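Local coordinates for protein galactitol 1-phosphate 5-dehydrogenase (Escherichia coli, PDB 4UEK) that oxidises galactitol 1-phosphate to D-tagatose 6-phosphate with NAD(+) as hydride acceptor, as a zinc-dependent homodimeric dehydrogenase of the alcohol dehydrogenase family, at residues A[142-147]-A[297-302]. Numbering follows the deposited sequence.
Sequences FIEPIT and QEWETA
T147 lies over one face of the indole of W299, its methyl CG2 3.6 Å from the centroid of the five-membered ring and only 5° off the ring normal, a CH-pi contact. From CB, which rests near CB of E298, the threonine branches into an apolar and a polar arm. CG2, set anti to the carbonyl carbon and beside the backbone N, also reaches O of E298 at 3.5 Å. OG1 takes the position between N and C (chi1 62°), from which it turns back to donate to O of E144 (2.8 Å), bonds ND2 of N289 as well and lies against the CE2-CZ2 side of the indole. A beta-branched residue suits a place where the methyl covers an aromatic face and the hydroxyl is bonded to O of E144 and to N289.

In this medium-chain, zinc-dependent dehydrogenase, the contact joins the first turns of helices 143-155 and 297-307, whose local axes pass 8.9 Å apart at 118°. E144 is assigned to the catalytic zinc site by similarity, though here its side chain stays about 4 Å from the zinc at the nearest atoms; its CG lies by CH2 of W299, while its carboxylate is directed away, toward the side of H59. CG2 of I143 meets the six-membered ring obliquely, 3.5 Å from CE3. The indole NE1 bonds O of N289, which, with the methyl over the face, probably restricts the ring's turn. A leucine in place of W299 would probably leave that carbonyl without its donor and open a gap beside I143, T147 and the CG of E144. The small A302 is consistent with the approach of the two backbones here; its CB meets CG2 of I146 at 3.6 Å.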
# COMPACT_ATOMS: atom_id res chain seq x y z
N PHE A 142 -17.03 -22.65 -8.74
CA PHE A 142 -16.82 -21.64 -7.72
C PHE A 142 -15.39 -21.65 -7.20
O PHE A 142 -14.97 -20.75 -6.45
CB PHE A 142 -17.81 -21.82 -6.57
CG PHE A 142 -19.20 -21.31 -6.87
CD1 PHE A 142 -20.14 -22.13 -7.46
CD2 PHE A 142 -19.55 -19.99 -6.59
CE1 PHE A 142 -21.44 -21.66 -7.74
CE2 PHE A 142 -20.82 -19.51 -6.88
CZ PHE A 142 -21.76 -20.36 -7.45
N ILE A 143 -14.63 -22.67 -7.61
CA ILE A 143 -13.25 -22.77 -7.16
C ILE A 143 -12.42 -21.54 -7.53
O ILE A 143 -11.74 -20.97 -6.68
CB ILE A 143 -12.59 -24.04 -7.70
CG1 ILE A 143 -13.25 -25.25 -7.05
CG2 ILE A 143 -11.10 -24.05 -7.38
CD1 ILE A 143 -12.42 -26.50 -7.13
N GLU A 144 -12.50 -21.11 -8.79
CA GLU A 144 -11.71 -19.96 -9.23
C GLU A 144 -12.08 -18.70 -8.43
O GLU A 144 -11.17 -18.00 -7.95
CB GLU A 144 -11.87 -19.74 -10.75
CG GLU A 144 -10.82 -18.83 -11.41
CD GLU A 144 -11.17 -17.36 -11.33
OE1 GLU A 144 -12.33 -17.03 -11.00
OE2 GLU A 144 -10.28 -16.52 -11.62
N PRO A 145 -13.38 -18.40 -8.26
CA PRO A 145 -13.65 -17.20 -7.45
C PRO A 145 -13.29 -17.32 -5.96
O PRO A 145 -12.96 -16.29 -5.36
CB PRO A 145 -15.16 -16.97 -7.63
CG PRO A 145 -15.68 -18.14 -8.33
CD PRO A 145 -14.56 -18.75 -9.09
N ILE A 146 -13.35 -18.53 -5.40
CA ILE A 146 -12.83 -18.80 -4.04
C ILE A 146 -11.36 -18.40 -3.91
O ILE A 146 -10.99 -17.70 -2.98
CB ILE A 146 -12.95 -20.30 -3.64
CG1 ILE A 146 -14.41 -20.77 -3.62
CG2 ILE A 146 -12.33 -20.55 -2.28
CD1 ILE A 146 -15.18 -19.96 -2.74
N THR A 147 -10.54 -18.86 -4.86
CA THR A 147 -9.09 -18.64 -4.78
C THR A 147 -8.74 -17.17 -4.90
O THR A 147 -7.62 -16.78 -4.53
CB THR A 147 -8.27 -19.40 -5.87
OG1 THR A 147 -8.63 -18.95 -7.17
CG2 THR A 147 -8.38 -20.90 -5.76
N GLN A 297 -1.26 -23.20 -3.70
CA GLN A 297 -1.91 -23.77 -2.53
C GLN A 297 -3.34 -23.25 -2.38
O GLN A 297 -4.19 -23.94 -1.79
CB GLN A 297 -1.08 -23.47 -1.28
CG GLN A 297 -1.61 -24.10 0.01
CD GLN A 297 -1.98 -25.57 -0.14
OE1 GLN A 297 -3.07 -25.99 0.28
NE2 GLN A 297 -1.08 -26.35 -0.74
N GLU A 298 -3.60 -22.06 -2.91
CA GLU A 298 -4.94 -21.49 -2.92
C GLU A 298 -5.97 -22.46 -3.50
O GLU A 298 -7.07 -22.61 -2.97
CB GLU A 298 -4.97 -20.19 -3.73
CG GLU A 298 -4.17 -19.04 -3.14
CD GLU A 298 -2.76 -18.92 -3.73
OE1 GLU A 298 -2.27 -19.90 -4.32
OE2 GLU A 298 -2.16 -17.83 -3.58
N TRP A 299 -5.63 -23.09 -4.61
CA TRP A 299 -6.54 -24.02 -5.27
C TRP A 299 -6.78 -25.27 -4.43
O TRP A 299 -7.89 -25.78 -4.37
CB TRP A 299 -6.00 -24.38 -6.65
CG TRP A 299 -6.05 -23.21 -7.54
CD1 TRP A 299 -5.22 -22.11 -7.48
CD2 TRP A 299 -6.98 -22.95 -8.58
NE1 TRP A 299 -5.58 -21.20 -8.44
CE2 TRP A 299 -6.66 -21.70 -9.14
CE3 TRP A 299 -8.06 -23.68 -9.12
CZ2 TRP A 299 -7.38 -21.14 -10.19
CZ3 TRP A 299 -8.77 -23.14 -10.16
CH2 TRP A 299 -8.42 -21.87 -10.69
N GLU A 300 -5.72 -25.76 -3.78
CA GLU A 300 -5.86 -26.90 -2.88
C GLU A 300 -6.78 -26.54 -1.72
O GLU A 300 -7.65 -27.32 -1.33
CB GLU A 300 -4.49 -27.34 -2.35
CG GLU A 300 -4.22 -28.80 -2.53
CD GLU A 300 -4.10 -29.17 -3.99
OE1 GLU A 300 -3.22 -28.60 -4.67
OE2 GLU A 300 -4.89 -30.01 -4.46
N THR A 301 -6.58 -25.35 -1.16
CA THR A 301 -7.38 -24.89 -0.04
C THR A 301 -8.85 -24.71 -0.41
O THR A 301 -9.75 -25.06 0.37
CB THR A 301 -6.81 -23.57 0.51
OG1 THR A 301 -5.45 -23.78 0.89
CG2 THR A 301 -7.61 -23.10 1.72
N ALA A 302 -9.11 -24.16 -1.59
CA ALA A 302 -10.48 -24.01 -2.07
C ALA A 302 -11.18 -25.35 -2.13
O ALA A 302 -12.30 -25.50 -1.63
CB ALA A 302 -10.49 -23.35 -3.46